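Local coordinates for COPII coat assembly protein SEC16 (Saccharomyces cerevisiae, PDB 3MZK), which takes part in initiating assembly of the COPII coat, which forms transport vesicles at the endoplasmic reticulum and selects their cargo, and also acts in autophagy, at residues Phe284-Thr289 with Ala315-Ile320; Phe224-Gly229 with Ala257-Asn262; Val25-Pro30 with Asp54-Pro59. All coordinates share one frame; numbering follows the deposited sequence.

Overall arrangement
Contacts 1 and 2 belong to the helical Sec23-binding region, with centres about 19 Å apart; contact 3 lies in the mid-region, its centre about 41 Å from that of contact 1 and about 53 Å from that of contact 2. Helix 275-290 joins the first two: it supplies residues 284-289 to contact 1, and its Val277 and Phe280 pack against contact 2. Contact 2, between two helix ends, is buried and reaches the second subunit, whereas contact 1 is partly buried and sets a loop on a helix. Contact 3, also buried though far from the chain's centre, joins a strand to a loop beside another protein. Aliphatic packing runs through all three; an aromatic edge at a carbonyl marks contact 2 and a serine turn contact 1.

Contact 1 (Phe284-Thr289 with Ala315-Ile320); sequences FGIFLT and ADSDVI
Val319 packs both its methyl groups against helix 275-290, with Ile286 and Thr289 receiving them from successive turns. Its CG2 lies 4.0 Å from Ile286 CG2 and also meets Thr289 CG2, while CG1 rests on Ile286 CG1. The isoleucine and valine side chains cross obliquely, whereas Thr289 and Val319 lie alongside, running in opposite senses. Beta-branched residues suit this surface, because each offers two branches at a short distance from its backbone. Two residues back along the loop, at Ser317, Ile286 CD1 ends 3.8 Å from Ser317 OG, beside the serine CB, and covers this small polar side chain with a methyl.

The serine hydroxyl is occupied within its own loop. With OG anti to the backbone N (chi1 177°), it accepts from Val319 N at 3.1 Å in a nearly straight bond, 170° at the hydrogen. This is an ST turn, and it folds residues 317-319 so that Ser317 and Val319 both point at the helix. Asp318 between them is solvent-exposed, its OD2 reaching back to form a salt bridge with Lys290 NZ at the helix end. Threonine plays a comparable double role on the helix: Thr289 OG1 donates to Gly285 O, 3.0 Å away, in the carbonyl plane, and this bond fixes the rotation that presents CG2 to the valine.

Farther out, Val313 shares a backbone hydrogen bond with Val319 and also packs on Ile286. The other faces of the helix are taken by aromatic and aliphatic residues, with Phe287 meeting Phe238 edge-to-face and Leu288 lying on Leu300 of helix 294-303.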
loop_
_atom_site.group_PDB
_atom_site.type_symbol
_atom_site.label_atom_id
_atom_site.label_comp_id
_atom_site.label_asym_id
_atom_site.label_seq_id
_atom_site.Cartn_x
_atom_site.Cartn_y
_atom_site.Cartn_z
ATOM N N PHE B 284 -14.138 5.925 -18.701
ATOM C CA PHE B 284 -14.675 5.528 -19.995
ATOM C C PHE B 284 -16.202 5.631 -20.001
ATOM O O PHE B 284 -16.812 5.915 -21.035
ATOM C CB PHE B 284 -14.233 4.099 -20.331
ATOM C CG PHE B 284 -14.451 3.718 -21.766
ATOM C CD1 PHE B 284 -14.595 2.393 -22.127
ATOM C CD2 PHE B 284 -14.495 4.683 -22.754
ATOM C CE1 PHE B 284 -14.792 2.035 -23.449
ATOM C CE2 PHE B 284 -14.693 4.333 -24.072
ATOM C CZ PHE B 284 -14.839 3.007 -24.420
ATOM N N GLY B 285 -16.813 5.394 -18.843
ATOM C CA GLY B 285 -18.248 5.557 -18.687
ATOM C C GLY B 285 -18.683 7.012 -18.775
ATOM O O GLY B 285 -19.849 7.304 -19.028
ATOM N N ILE B 286 -17.739 7.923 -18.555
ATOM C CA ILE B 286 -17.988 9.350 -18.693
ATOM C C ILE B 286 -17.931 9.731 -20.161
ATOM O O ILE B 286 -18.847 10.351 -20.691
ATOM C CB ILE B 286 -16.947 10.177 -17.920
ATOM C CG1 ILE B 286 -17.276 10.183 -16.428
ATOM C CG2 ILE B 286 -16.888 11.597 -18.453
ATOM C CD1 ILE B 286 -16.151 10.683 -15.567
ATOM N N PHE B 287 -16.845 9.345 -20.817
ATOM C CA PHE B 287 -16.687 9.585 -22.242
ATOM C C PHE B 287 -17.937 9.179 -23.014
ATOM O O PHE B 287 -18.434 9.934 -23.847
ATOM C CB PHE B 287 -15.473 8.820 -22.769
ATOM C CG PHE B 287 -15.445 8.674 -24.259
ATOM C CD1 PHE B 287 -14.986 9.705 -25.059
ATOM C CD2 PHE B 287 -15.869 7.502 -24.861
ATOM C CE1 PHE B 287 -14.957 9.570 -26.432
ATOM C CE2 PHE B 287 -15.843 7.361 -26.233
ATOM C CZ PHE B 287 -15.386 8.396 -27.019
ATOM N N LEU B 288 -18.441 7.983 -22.729
ATOM C CA LEU B 288 -19.598 7.444 -23.437
ATOM C C LEU B 288 -20.836 8.302 -23.229
ATOM O O LEU B 288 -21.634 8.487 -24.149
ATOM C CB LEU B 288 -19.877 6.003 -23.000
ATOM C CG LEU B 288 -18.817 5.000 -23.455
ATOM C CD1 LEU B 288 -19.046 3.627 -22.826
ATOM C CD2 LEU B 288 -18.794 4.920 -24.974
ATOM N N THR B 289 -20.995 8.815 -22.014
ATOM C CA THR B 289 -22.097 9.711 -21.697
ATOM C C THR B 289 -22.073 10.930 -22.610
ATOM O O THR B 289 -23.061 11.237 -23.276
ATOM C CB THR B 289 -22.038 10.165 -20.236
ATOM O OG1 THR B 289 -22.223 9.031 -19.379
ATOM C CG2 THR B 289 -23.125 11.171 -19.960
ATOM N N ALA B 315 -14.464 13.426 -9.605
ATOM C CA ALA B 315 -14.310 14.775 -9.071
ATOM C C ALA B 315 -14.234 15.831 -10.173
ATOM O O ALA B 315 -14.870 16.885 -10.084
ATOM C CB ALA B 315 -13.085 14.857 -8.170
ATOM N N ASP B 316 -13.455 15.541 -11.211
ATOM C CA ASP B 316 -13.207 16.502 -12.283
ATOM C C ASP B 316 -14.285 16.469 -13.362
ATOM O O ASP B 316 -14.080 16.963 -14.473
ATOM C CB ASP B 316 -11.830 16.263 -12.912
ATOM C CG ASP B 316 -11.754 14.956 -13.684
ATOM O OD1 ASP B 316 -12.418 13.979 -13.283
ATOM O OD2 ASP B 316 -11.027 14.908 -14.698
ATOM N N SER B 317 -15.436 15.891 -13.033
ATOM C CA SER B 317 -16.513 15.759 -14.006
ATOM C C SER B 317 -17.871 16.110 -13.412
ATOM O O SER B 317 -18.063 16.071 -12.198
ATOM C CB SER B 317 -16.547 14.341 -14.577
ATOM O OG SER B 317 -17.633 14.188 -15.471
ATOM N N ASP B 318 -18.813 16.450 -14.282
ATOM C CA ASP B 318 -20.163 16.770 -13.845
ATOM C C ASP B 318 -21.118 15.605 -14.080
ATOM O O ASP B 318 -22.281 15.662 -13.684
ATOM C CB ASP B 318 -20.676 18.017 -14.565
ATOM C CG ASP B 318 -20.591 17.897 -16.072
ATOM O OD1 ASP B 318 -20.753 18.924 -16.762
ATOM O OD2 ASP B 318 -20.355 16.777 -16.568
ATOM N N VAL B 319 -20.620 14.549 -14.719
ATOM C CA VAL B 319 -21.443 13.391 -15.050
ATOM C C VAL B 319 -22.052 12.740 -13.809
ATOM O O VAL B 319 -21.389 12.589 -12.786
ATOM C CB VAL B 319 -20.643 12.356 -15.866
ATOM C CG1 VAL B 319 -21.296 10.982 -15.789
ATOM C CG2 VAL B 319 -20.504 12.820 -17.311
ATOM N N ILE B 320 -23.324 12.366 -13.911
ATOM C CA ILE B 320 -24.054 11.778 -12.791
ATOM C C ILE B 320 -24.599 10.386 -13.140
ATOM O O ILE B 320 -25.113 10.174 -14.235
ATOM C CB ILE B 320 -25.215 12.708 -12.358
ATOM C CG1 ILE B 320 -24.659 14.032 -11.831
ATOM C CG2 ILE B 320 -26.100 12.045 -11.308
ATOM C CD1 ILE B 320 -25.727 15.021 -11.412
#

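Contact 2 (Phe224-Gly229 with Ala257-Asn262); sequences FQVFVG and AAVLIN
Phe227 points its ring edge at the end of helix 252-261. Its CZ comes to 3.4 Å from Val259 O, which lies in the plane of the ring, so a polarised aromatic C-H faces the carbonyl oxygen. The ring and the Asn262 side chain cross at about a right angle, their planes 78° apart, and Asn262 CB sits 3.8 Å from Phe227 CZ. Beside this, Val226 and Val259 meet tip to tip through their CG1 methyls, 4.1 Å apart; in each, CG1 set anti to the backbone N (chi1 170° and 169°) is the methyl that reaches the other valine.

Phe227 is the first residue to leave helical geometry, and a Schellman motif closes its helix, with Gly229 at positive phi as the C-prime residue. Val277 and Phe280 of helix 275-290 close in on the valines and the phenylalanine. With only an alanine methyl at Phe227, a gap would probably open between the two helix ends, and Val259 O and Asn262 CB would lose their aromatic neighbour.

Asparagine serves two sides, its CB packing on the ring while its amide makes weak hydrogen bonds to His166 and Leu161 of the second subunit. The helix ends are thus matched by shape and weak C-H contacts, with the amide's polarity turned to the subunit interface.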
loop_
_atom_site.group_PDB
_atom_site.type_symbol
_atom_site.label_atom_id
_atom_site.label_comp_id
_atom_site.label_asym_id
_atom_site.label_seq_id
_atom_site.Cartn_x
_atom_site.Cartn_y
_atom_site.Cartn_z
ATOM N N PHE B 224 -2.543 -1.392 -22.357
ATOM C CA PHE B 224 -1.308 -1.182 -21.607
ATOM C C PHE B 224 -1.386 0.044 -20.704
ATOM O O PHE B 224 -0.747 0.089 -19.655
ATOM C CB PHE B 224 -0.107 -1.084 -22.554
ATOM C CG PHE B 224 0.168 -2.350 -23.308
ATOM C CD1 PHE B 224 0.146 -3.576 -22.659
ATOM C CD2 PHE B 224 0.426 -2.322 -24.669
ATOM C CE1 PHE B 224 0.387 -4.749 -23.353
ATOM C CE2 PHE B 224 0.669 -3.494 -25.369
ATOM C CZ PHE B 224 0.648 -4.708 -24.709
ATOM N N GLN B 225 -2.172 1.037 -21.107
ATOM C CA GLN B 225 -2.353 2.232 -20.289
ATOM C C GLN B 225 -3.140 1.912 -19.030
ATOM O O GLN B 225 -2.804 2.375 -17.943
ATOM C CB GLN B 225 -3.072 3.330 -21.072
ATOM C CG GLN B 225 -2.249 3.942 -22.181
ATOM C CD GLN B 225 -0.907 4.434 -21.692
ATOM O OE1 GLN B 225 -0.764 4.838 -20.539
ATOM N NE2 GLN B 225 0.090 4.391 -22.564
ATOM N N VAL B 226 -4.190 1.113 -19.185
ATOM C CA VAL B 226 -5.085 0.802 -18.078
ATOM C C VAL B 226 -4.348 0.128 -16.927
ATOM O O VAL B 226 -4.511 0.510 -15.767
ATOM C CB VAL B 226 -6.263 -0.092 -18.536
ATOM C CG1 VAL B 226 -7.043 -0.616 -17.335
ATOM C CG2 VAL B 226 -7.171 0.669 -19.498
ATOM N N PHE B 227 -3.528 -0.866 -17.247
ATOM C CA PHE B 227 -2.852 -1.634 -16.212
ATOM C C PHE B 227 -1.567 -0.962 -15.740
ATOM O O PHE B 227 -0.676 -1.605 -15.196
ATOM C CB PHE B 227 -2.591 -3.057 -16.694
ATOM C CG PHE B 227 -3.842 -3.854 -16.916
ATOM C CD1 PHE B 227 -4.469 -4.491 -15.856
ATOM C CD2 PHE B 227 -4.391 -3.965 -18.180
ATOM C CE1 PHE B 227 -5.620 -5.228 -16.055
ATOM C CE2 PHE B 227 -5.546 -4.702 -18.387
ATOM C CZ PHE B 227 -6.161 -5.332 -17.322
ATOM N N VAL B 228 -1.486 0.344 -15.947
ATOM C CA VAL B 228 -0.353 1.128 -15.479
ATOM C C VAL B 228 -0.849 2.306 -14.646
ATOM O O VAL B 228 -0.101 2.891 -13.861
ATOM C CB VAL B 228 0.510 1.612 -16.662
ATOM C CG1 VAL B 228 1.276 2.868 -16.301
ATOM C CG2 VAL B 228 1.457 0.506 -17.101
ATOM N N GLY B 229 -2.128 2.635 -14.813
ATOM C CA GLY B 229 -2.753 3.706 -14.059
ATOM C C GLY B 229 -3.000 4.944 -14.897
ATOM O O GLY B 229 -3.350 6.003 -14.373
ATOM N N ALA B 257 -14.287 -5.548 -22.625
ATOM C CA ALA B 257 -14.144 -6.999 -22.524
ATOM C C ALA B 257 -12.678 -7.416 -22.480
ATOM O O ALA B 257 -12.310 -8.335 -21.751
ATOM C CB ALA B 257 -14.867 -7.694 -23.675
ATOM N N ALA B 258 -11.847 -6.732 -23.259
ATOM C CA ALA B 258 -10.416 -6.999 -23.271
ATOM C C ALA B 258 -9.801 -6.704 -21.910
ATOM O O ALA B 258 -9.005 -7.491 -21.394
ATOM C CB ALA B 258 -9.725 -6.185 -24.350
ATOM N N VAL B 259 -10.174 -5.567 -21.330
ATOM C CA VAL B 259 -9.653 -5.179 -20.027
ATOM C C VAL B 259 -10.044 -6.180 -18.944
ATOM O O VAL B 259 -9.197 -6.642 -18.183
ATOM C CB VAL B 259 -10.124 -3.770 -19.623
ATOM C CG1 VAL B 259 -9.793 -3.496 -18.167
ATOM C CG2 VAL B 259 -9.493 -2.725 -20.525
ATOM N N LEU B 260 -11.325 -6.524 -18.887
ATOM C CA LEU B 260 -11.822 -7.418 -17.844
ATOM C C LEU B 260 -11.166 -8.796 -17.891
ATOM O O LEU B 260 -10.818 -9.364 -16.857
ATOM C CB LEU B 260 -13.350 -7.547 -17.916
ATOM C CG LEU B 260 -14.131 -6.249 -17.698
ATOM C CD1 LEU B 260 -15.630 -6.494 -17.772
ATOM C CD2 LEU B 260 -13.757 -5.599 -16.371
ATOM N N ILE B 261 -10.994 -9.326 -19.097
ATOM C CA ILE B 261 -10.482 -10.682 -19.263
ATOM C C ILE B 261 -8.997 -10.761 -18.935
ATOM O O ILE B 261 -8.448 -11.848 -18.789
ATOM C CB ILE B 261 -10.732 -11.215 -20.689
ATOM C CG1 ILE B 261 -10.820 -12.742 -20.683
ATOM C CG2 ILE B 261 -9.663 -10.719 -21.643
ATOM C CD1 ILE B 261 -11.266 -13.329 -22.012
ATOM N N ASN B 262 -8.353 -9.607 -18.811
ATOM C CA ASN B 262 -6.934 -9.554 -18.482
ATOM C C ASN B 262 -6.683 -9.222 -17.019
ATOM O O ASN B 262 -5.548 -8.962 -16.620
ATOM C CB ASN B 262 -6.210 -8.543 -19.368
ATOM C CG ASN B 262 -5.973 -9.065 -20.760
ATOM O OD1 ASN B 262 -5.522 -10.192 -20.939
ATOM N ND2 ASN B 262 -6.284 -8.252 -21.758
#

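Contact 3 (Val25-Pro30 with Asp54-Pro59); sequences VVYAVP and DQIIKP
Ile56 CD1 and Val25 CG1 meet tip to tip at 3.5 Å, the aliphatic half of a small contact in which one isoleucine methyl serves two strand residues. Isoleucine suits the loop position: its CG1-CD1 arm is extended (chi2 -177°) and carries the methyl across to the strand, so the short valine, fixed on the strand, can be met by a longer side chain from the loop.

The aromatic half is Tyr27, two residues on and therefore on the same face of the strand. Its CE2 lies 4.0 Å from the same CD1, at an oblique approach, the two side chains passing antiparallel to one another. With CG between its backbone N and carbonyl carbon (chi1 64°), the ring has Val25 CG1 at its edge, in plane, so that valine, tyrosine and isoleucine form one apolar cluster.

Backbone hydrogen bonding supplies the frame. Strand 24-28 is the middle of a three-stranded antiparallel sheet, Val25 pairing with Thr51 and Val26 with His18. Tyr27 and Ile56 also pack on apolar side chains of another protein's chain, consistent with the insertion blade by which ACE1 proteins complete the Sec13 propeller. Phe17 of strand 16-19 flanks Val25 and Tyr27, and the loop bearing Ile56 leads from strand 48-52 to helix 61-65.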
loop_
_atom_site.group_PDB
_atom_site.type_symbol
_atom_site.label_atom_id
_atom_site.label_comp_id
_atom_site.label_asym_id
_atom_site.label_seq_id
_atom_site.Cartn_x
_atom_site.Cartn_y
_atom_site.Cartn_z
ATOM N N VAL B 25 -60.369 7.088 -19.902
ATOM C CA VAL B 25 -59.914 8.165 -20.758
ATOM C C VAL B 25 -61.105 8.702 -21.549
ATOM O O VAL B 25 -62.062 7.976 -21.802
ATOM C CB VAL B 25 -58.763 7.669 -21.665
ATOM C CG1 VAL B 25 -58.950 8.098 -23.105
ATOM C CG2 VAL B 25 -57.424 8.148 -21.124
ATOM N N VAL B 26 -61.059 9.977 -21.914
ATOM C CA VAL B 26 -62.074 10.577 -22.783
ATOM C C VAL B 26 -61.384 11.140 -24.002
ATOM O O VAL B 26 -60.387 11.859 -23.874
ATOM C CB VAL B 26 -62.782 11.776 -22.120
ATOM C CG1 VAL B 26 -63.967 12.231 -22.976
ATOM C CG2 VAL B 26 -63.248 11.418 -20.739
ATOM N N TYR B 27 -61.914 10.844 -25.181
ATOM C CA TYR B 27 -61.388 11.474 -26.386
ATOM C C TYR B 27 -62.461 11.716 -27.432
ATOM O O TYR B 27 -63.545 11.141 -27.377
ATOM C CB TYR B 27 -60.241 10.658 -26.985
ATOM C CG TYR B 27 -60.650 9.289 -27.456
ATOM C CD1 TYR B 27 -61.087 9.081 -28.754
ATOM C CD2 TYR B 27 -60.610 8.207 -26.601
ATOM C CE1 TYR B 27 -61.468 7.828 -29.187
ATOM C CE2 TYR B 27 -60.992 6.952 -27.021
ATOM C CZ TYR B 27 -61.417 6.767 -28.314
ATOM O OH TYR B 27 -61.792 5.514 -28.731
ATOM N N ALA B 28 -62.145 12.590 -28.378
ATOM C CA ALA B 28 -63.001 12.846 -29.525
ATOM C C ALA B 28 -62.101 13.073 -30.721
ATOM O O ALA B 28 -61.126 13.820 -30.647
ATOM C CB ALA B 28 -63.890 14.055 -29.284
ATOM N N VAL B 29 -62.408 12.406 -31.819
ATOM C CA VAL B 29 -61.592 12.531 -33.010
ATOM C C VAL B 29 -62.500 12.883 -34.171
ATOM O O VAL B 29 -63.363 12.088 -34.548
ATOM C CB VAL B 29 -60.812 11.239 -33.300
ATOM C CG1 VAL B 29 -59.843 11.461 -34.447
ATOM C CG2 VAL B 29 -60.067 10.804 -32.053
ATOM N N PRO B 30 -62.335 14.099 -34.712
ATOM C CA PRO B 30 -63.152 14.568 -35.833
ATOM C C PRO B 30 -63.058 13.622 -37.017
ATOM O O PRO B 30 -61.988 13.066 -37.258
ATOM C CB PRO B 30 -62.546 15.930 -36.153
ATOM C CG PRO B 30 -62.033 16.402 -34.806
ATOM C CD PRO B 30 -61.458 15.158 -34.190
ATOM N N ASP B 54 -56.532 1.009 -20.758
ATOM C CA ASP B 54 -55.814 -0.082 -21.427
ATOM C C ASP B 54 -56.286 -0.470 -22.839
ATOM O O ASP B 54 -55.688 -1.346 -23.462
ATOM C CB ASP B 54 -55.752 -1.325 -20.535
ATOM C CG ASP B 54 -57.121 -1.829 -20.137
ATOM O OD1 ASP B 54 -58.101 -1.565 -20.872
ATOM O OD2 ASP B 54 -57.213 -2.501 -19.087
ATOM N N GLN B 55 -57.345 0.163 -23.340
ATOM C CA GLN B 55 -57.723 -0.006 -24.744
ATOM C C GLN B 55 -56.939 1.002 -25.573
ATOM O O GLN B 55 -57.187 1.183 -26.764
ATOM C CB GLN B 55 -59.219 0.228 -24.959
ATOM C CG GLN B 55 -60.121 -0.346 -23.888
ATOM C CD GLN B 55 -60.242 -1.850 -23.963
ATOM O OE1 GLN B 55 -59.517 -2.505 -24.710
ATOM N NE2 GLN B 55 -61.167 -2.410 -23.189
ATOM N N ILE B 56 -55.994 1.669 -24.920
ATOM C CA ILE B 56 -55.208 2.717 -25.552
ATOM C C ILE B 56 -53.740 2.552 -25.179
ATOM O O ILE B 56 -52.844 2.690 -26.015
ATOM C CB ILE B 56 -55.705 4.100 -25.110
ATOM C CG1 ILE B 56 -57.164 4.281 -25.526
ATOM C CG2 ILE B 56 -54.838 5.198 -25.698
ATOM C CD1 ILE B 56 -57.722 5.641 -25.208
ATOM N N ILE B 57 -53.510 2.256 -23.908
ATOM C CA ILE B 57 -52.183 1.935 -23.416
ATOM C C ILE B 57 -52.101 0.435 -23.164
ATOM O O ILE B 57 -52.598 -0.056 -22.150
ATOM C CB ILE B 57 -51.865 2.701 -22.115
ATOM C CG1 ILE B 57 -51.482 4.153 -22.425
ATOM C CG2 ILE B 57 -50.753 2.018 -21.335
ATOM C CD1 ILE B 57 -50.989 4.931 -21.208
ATOM N N LYS B 58 -51.497 -0.289 -24.103
ATOM C CA LYS B 58 -51.290 -1.722 -23.948
ATOM C C LYS B 58 -50.373 -1.965 -22.760
ATOM O O LYS B 58 -49.194 -1.614 -22.805
ATOM C CB LYS B 58 -50.679 -2.318 -25.218
ATOM N N PRO B 59 -50.916 -2.555 -21.684
ATOM C CA PRO B 59 -50.166 -2.803 -20.445
ATOM C C PRO B 59 -48.997 -3.775 -20.641
ATOM O O PRO B 59 -48.954 -4.499 -21.640
ATOM C CB PRO B 59 -51.219 -3.423 -19.515
ATOM C CG PRO B 59 -52.540 -3.020 -20.097
ATOM C CD PRO B 59 -52.321 -2.981 -21.575
#